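Long-range contact in transcriptional regulator, LacI family protein (Rhodococcus jostii, PDB 3K9C), which probably binds regulatory DNA and controls transcription as a LacI-family regulator, with a core built like the periplasmic sugar-binding proteins: residues A10-Q22 / Y42-E55. Sequence-based numbering, arbitrary orientation.
Sequences ASSRLLGVVFELQ and YDVMLSAVAPSRAE
Strands 13-20 and 42-49 pair in parallel, from Leu14 beside Asp43 to Glu20 beside Val49, as the two strands of a beta-alpha-beta crossover whose connection is helix 24-39. The unit opens the first lobe of the periplasmic-binding-protein fold, 42-49 being the edge strand of the sheet in this chain and 13-20 bonded on its other side to strand 67-73. It illustrates how parallel pairing works: Leu15, Val17 and Phe19 spend both N-H and C=O on the neighbour, and Arg13 gives its carbonyl to Asp43 N. Leu15 N donates to Asp43 O and Leu15 O receives Met45 N at 3.0 Å, whereas Gly16 and Val18 turn their backbones to 67-73. Leu21 N reaches Val49 O just past the strand, although the Phe19 N to Ser47 O bond is weak.

Side chains alternate between two layers. Under helix 24-39, Val17 CG2 meets Val44 CG1 at 3.6 Å, and the Phe19 ring, with CG lodged between backbone N and carbonyl carbon (chi1 79°), brings CE2 to Leu46 CB and Ala48 CB. Toward helix 55-63, Val18 CG1 touches Val49 CG2 at 3.6 Å. The second subunit reaches the edge strand: its Arg64 forms a salt bridge with Asp43, and its Tyr34 hydroxyl bonds to Ala48 N. Arg53 folds back to give Ala48 O two hydrogen bonds, from NE (2.7 Å) and NH2. At the opposite end, Arg13 lays CG over one face of the Tyr42 ring; Arg13 NE, salt-bridged to Glu68, also makes a weak 3.5 Å hydrogen bond to Tyr42 OH, the guanidinium plane standing 79° from the ring.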
loop_
_atom_site.group_PDB
_atom_site.type_symbol
_atom_site.label_atom_id
_atom_site.label_comp_id
_atom_site.label_asym_id
_atom_site.label_seq_id
_atom_site.Cartn_x
_atom_site.Cartn_y
_atom_site.Cartn_z
ATOM N N ALA B 10 -34.296 -1.953 2.321
ATOM C CA ALA B 10 -33.864 -0.917 3.250
ATOM C C ALA B 10 -33.318 -1.669 4.458
ATOM O O ALA B 10 -33.048 -1.087 5.512
ATOM C CB ALA B 10 -35.042 -0.042 3.653
ATOM N N SER B 11 -33.169 -2.980 4.276
ATOM C CA SER B 11 -32.660 -3.878 5.304
ATOM C C SER B 11 -31.132 -3.901 5.286
ATOM O O SER B 11 -30.507 -4.576 6.104
ATOM C CB SER B 11 -33.184 -5.292 5.066
ATOM O OG SER B 11 -32.679 -5.810 3.849
ATOM N N SER B 12 -30.542 -3.174 4.337
ATOM C CA SER B 12 -29.086 -3.083 4.193
ATOM C C SER B 12 -28.689 -1.608 4.180
ATOM O O SER B 12 -28.799 -0.937 3.152
ATOM C CB SER B 12 -28.633 -3.755 2.892
ATOM O OG SER B 12 -28.908 -5.147 2.911
ATOM N N ARG B 13 -28.220 -1.119 5.327
ATOM C CA ARG B 13 -27.835 0.282 5.483
ATOM C C ARG B 13 -26.365 0.528 5.133
ATOM O O ARG B 13 -25.474 -0.193 5.589
ATOM C CB ARG B 13 -28.144 0.726 6.914
ATOM C CG ARG B 13 -29.487 0.188 7.415
ATOM C CD ARG B 13 -29.928 0.806 8.736
ATOM N NE ARG B 13 -30.434 2.167 8.573
ATOM C CZ ARG B 13 -31.480 2.496 7.818
ATOM N NH1 ARG B 13 -32.142 1.564 7.145
ATOM N NH2 ARG B 13 -31.867 3.763 7.738
ATOM N N LEU B 14 -26.130 1.565 4.330
ATOM C CA LEU B 14 -24.793 1.906 3.861
ATOM C C LEU B 14 -24.109 3.094 4.507
ATOM O O LEU B 14 -24.732 4.118 4.783
ATOM C CB LEU B 14 -24.810 2.178 2.353
ATOM C CG LEU B 14 -25.303 1.125 1.361
ATOM C CD1 LEU B 14 -24.507 -0.163 1.539
ATOM C CD2 LEU B 14 -26.787 0.887 1.570
ATOM N N LEU B 15 -22.810 2.942 4.731
ATOM C CA LEU B 15 -21.979 4.009 5.264
ATOM C C LEU B 15 -20.921 4.259 4.186
ATOM O O LEU B 15 -20.237 3.331 3.743
ATOM C CB LEU B 15 -21.307 3.602 6.572
ATOM C CG LEU B 15 -22.172 3.680 7.833
ATOM C CD1 LEU B 15 -21.275 3.525 9.059
ATOM C CD2 LEU B 15 -22.894 5.018 7.883
ATOM N N GLY B 16 -20.812 5.506 3.750
ATOM C CA GLY B 16 -19.847 5.838 2.723
ATOM C C GLY B 16 -18.486 6.148 3.302
ATOM O O GLY B 16 -18.378 6.843 4.310
ATOM N N VAL B 17 -17.441 5.632 2.669
ATOM C CA VAL B 17 -16.082 5.886 3.145
ATOM C C VAL B 17 -15.151 6.339 2.017
ATOM O O VAL B 17 -14.918 5.602 1.065
ATOM C CB VAL B 17 -15.476 4.617 3.802
ATOM C CG1 VAL B 17 -14.057 4.902 4.288
ATOM C CG2 VAL B 17 -16.349 4.162 4.953
ATOM N N VAL B 18 -14.631 7.558 2.118
ATOM C CA VAL B 18 -13.696 8.079 1.120
ATOM C C VAL B 18 -12.280 7.868 1.684
ATOM O O VAL B 18 -12.015 8.223 2.833
ATOM C CB VAL B 18 -13.956 9.585 0.870
ATOM C CG1 VAL B 18 -12.990 10.135 -0.170
ATOM C CG2 VAL B 18 -15.397 9.785 0.389
ATOM N N PHE B 19 -11.377 7.284 0.895
ATOM C CA PHE B 19 -10.006 7.032 1.367
ATOM C C PHE B 19 -8.982 7.051 0.235
ATOM O O PHE B 19 -9.328 6.863 -0.933
ATOM C CB PHE B 19 -9.921 5.669 2.068
ATOM C CG PHE B 19 -9.836 4.514 1.121
ATOM C CD1 PHE B 19 -8.643 3.823 0.954
ATOM C CD2 PHE B 19 -10.943 4.131 0.374
ATOM C CE1 PHE B 19 -8.553 2.763 0.054
ATOM C CE2 PHE B 19 -10.867 3.080 -0.524
ATOM C CZ PHE B 19 -9.673 2.392 -0.685
ATOM N N GLU B 20 -7.716 7.258 0.593
ATOM C CA GLU B 20 -6.635 7.296 -0.389
ATOM C C GLU B 20 -6.098 5.912 -0.725
ATOM O O GLU B 20 -5.553 5.213 0.136
ATOM C CB GLU B 20 -5.477 8.155 0.120
ATOM C CG GLU B 20 -5.723 9.640 0.061
ATOM C CD GLU B 20 -4.611 10.434 0.725
ATOM O OE1 GLU B 20 -3.418 10.144 0.461
ATOM O OE2 GLU B 20 -4.934 11.350 1.506
ATOM N N LEU B 21 -6.251 5.529 -1.987
ATOM C CA LEU B 21 -5.765 4.241 -2.460
ATOM C C LEU B 21 -4.255 4.134 -2.192
ATOM O O LEU B 21 -3.507 5.096 -2.369
ATOM C CB LEU B 21 -6.039 4.105 -3.961
ATOM C CG LEU B 21 -6.254 2.690 -4.506
ATOM C CD1 LEU B 21 -7.426 2.046 -3.788
ATOM C CD2 LEU B 21 -6.521 2.742 -6.009
ATOM N N GLN B 22 -3.811 2.966 -1.751
ATOM C CA GLN B 22 -2.392 2.754 -1.481
ATOM C C GLN B 22 -1.791 3.634 -0.373
ATOM O O GLN B 22 -0.596 3.917 -0.389
ATOM C CB GLN B 22 -1.579 2.945 -2.766
ATOM C CG GLN B 22 -2.071 2.110 -3.930
ATOM C CD GLN B 22 -1.043 1.991 -5.030
ATOM O OE1 GLN B 22 0.064 1.504 -4.800
ATOM N NE2 GLN B 22 -1.400 2.430 -6.237
ATOM N N TYR B 42 -24.090 -2.657 9.509
ATOM C CA TYR B 42 -23.971 -1.754 8.370
ATOM C C TYR B 42 -22.981 -2.244 7.329
ATOM O O TYR B 42 -21.994 -2.903 7.651
ATOM C CB TYR B 42 -23.529 -0.371 8.838
ATOM C CG TYR B 42 -24.649 0.508 9.304
ATOM C CD1 TYR B 42 -25.151 1.515 8.481
ATOM C CD2 TYR B 42 -25.212 0.343 10.570
ATOM C CE1 TYR B 42 -26.183 2.340 8.905
ATOM C CE2 TYR B 42 -26.254 1.164 11.003
ATOM C CZ TYR B 42 -26.729 2.160 10.165
ATOM O OH TYR B 42 -27.735 2.993 10.590
ATOM N N ASP B 43 -23.255 -1.918 6.073
ATOM C CA ASP B 43 -22.346 -2.282 5.009
ATOM C C ASP B 43 -21.540 -1.029 4.702
ATOM O O ASP B 43 -21.910 0.078 5.090
ATOM C CB ASP B 43 -23.098 -2.743 3.762
ATOM C CG ASP B 43 -23.571 -4.179 3.866
ATOM O OD1 ASP B 43 -22.767 -5.046 4.265
ATOM O OD2 ASP B 43 -24.744 -4.446 3.541
ATOM N N VAL B 44 -20.430 -1.199 4.006
ATOM C CA VAL B 44 -19.604 -0.059 3.689
ATOM C C VAL B 44 -19.395 0.059 2.204
ATOM O O VAL B 44 -19.164 -0.933 1.512
ATOM C CB VAL B 44 -18.228 -0.155 4.384
ATOM C CG1 VAL B 44 -17.284 0.902 3.822
ATOM C CG2 VAL B 44 -18.392 0.046 5.887
HETATM N N MSE B 45 -19.494 1.288 1.716
HETATM C CA MSE B 45 -19.261 1.553 0.312
HETATM C C MSE B 45 -18.020 2.442 0.244
HETATM O O MSE B 45 -18.024 3.558 0.747
HETATM C CB MSE B 45 -20.455 2.273 -0.309
HETATM C CG MSE B 45 -20.564 2.041 -1.794
HETATM SE SE MSE B 45 -21.240 3.614 -2.685
HETATM C CE MSE B 45 -19.672 4.046 -3.751
ATOM N N LEU B 46 -16.955 1.921 -0.347
ATOM C CA LEU B 46 -15.717 2.669 -0.490
ATOM C C LEU B 46 -15.759 3.458 -1.783
ATOM O O LEU B 46 -16.387 3.040 -2.752
ATOM C CB LEU B 46 -14.526 1.723 -0.588
ATOM C CG LEU B 46 -14.293 0.675 0.487
ATOM C CD1 LEU B 46 -13.223 -0.299 0.002
ATOM C CD2 LEU B 46 -13.891 1.360 1.768
ATOM N N SER B 47 -15.089 4.603 -1.780
ATOM C CA SER B 47 -14.953 5.448 -2.957
ATOM C C SER B 47 -13.515 5.897 -2.796
ATOM O O SER B 47 -13.179 6.592 -1.828
ATOM C CB SER B 47 -15.889 6.647 -2.909
ATOM O OG SER B 47 -15.772 7.397 -4.108
ATOM N N ALA B 48 -12.661 5.498 -3.732
ATOM C CA ALA B 48 -11.246 5.811 -3.624
ATOM C C ALA B 48 -10.753 7.098 -4.263
ATOM O O ALA B 48 -11.247 7.531 -5.305
ATOM C CB ALA B 48 -10.429 4.638 -4.159
ATOM N N VAL B 49 -9.766 7.701 -3.614
ATOM C CA VAL B 49 -9.127 8.903 -4.115
ATOM C C VAL B 49 -7.747 8.435 -4.596
ATOM O O VAL B 49 -7.088 7.640 -3.915
ATOM C CB VAL B 49 -8.958 9.974 -2.998
ATOM C CG1 VAL B 49 -8.142 11.156 -3.521
ATOM C CG2 VAL B 49 -10.327 10.448 -2.516
ATOM N N ALA B 50 -7.336 8.908 -5.774
ATOM C CA ALA B 50 -6.039 8.568 -6.361
ATOM C C ALA B 50 -5.598 9.722 -7.256
ATOM O O ALA B 50 -6.395 10.604 -7.564
ATOM C CB ALA B 50 -6.148 7.292 -7.170
ATOM N N PRO B 51 -4.324 9.729 -7.694
ATOM C CA PRO B 51 -3.852 10.824 -8.551
ATOM C C PRO B 51 -4.784 11.143 -9.714
ATOM O O PRO B 51 -5.021 12.309 -10.013
ATOM C CB PRO B 51 -2.481 10.334 -9.019
ATOM C CG PRO B 51 -2.003 9.532 -7.840
ATOM C CD PRO B 51 -3.251 8.746 -7.467
ATOM N N SER B 52 -5.320 10.115 -10.365
ATOM C CA SER B 52 -6.217 10.349 -11.488
ATOM C C SER B 52 -7.682 10.386 -11.077
ATOM O O SER B 52 -8.563 10.366 -11.928
ATOM C CB SER B 52 -6.013 9.287 -12.581
ATOM O OG SER B 52 -6.392 7.995 -12.147
ATOM N N ARG B 53 -7.954 10.425 -9.775
ATOM C CA ARG B 53 -9.343 10.482 -9.324
ATOM C C ARG B 53 -9.488 11.394 -8.116
ATOM O O ARG B 53 -9.357 10.954 -6.971
ATOM C CB ARG B 53 -9.885 9.080 -9.000
ATOM C CG ARG B 53 -11.407 9.008 -9.188
ATOM C CD ARG B 53 -11.983 7.602 -9.113
ATOM N NE ARG B 53 -12.423 7.298 -7.763
ATOM C CZ ARG B 53 -13.690 7.158 -7.386
ATOM N NH1 ARG B 53 -14.674 7.286 -8.261
ATOM N NH2 ARG B 53 -13.966 6.909 -6.119
ATOM N N ALA B 54 -9.759 12.666 -8.391
ATOM C CA ALA B 54 -9.907 13.681 -7.349
ATOM C C ALA B 54 -10.906 13.318 -6.262
ATOM O O ALA B 54 -11.907 12.632 -6.512
ATOM C CB ALA B 54 -10.294 15.019 -7.980
ATOM N N GLU B 55 -10.624 13.785 -5.050
ATOM C CA GLU B 55 -11.498 13.525 -3.919
ATOM C C GLU B 55 -12.892 14.073 -4.195
ATOM O O GLU B 55 -13.887 13.552 -3.688
ATOM C CB GLU B 55 -10.929 14.145 -2.644
ATOM C CG GLU B 55 -11.895 14.079 -1.471
ATOM C CD GLU B 55 -11.240 14.418 -0.155
ATOM O OE1 GLU B 55 -10.383 15.328 -0.145
ATOM O OE2 GLU B 55 -11.591 13.780 0.866
#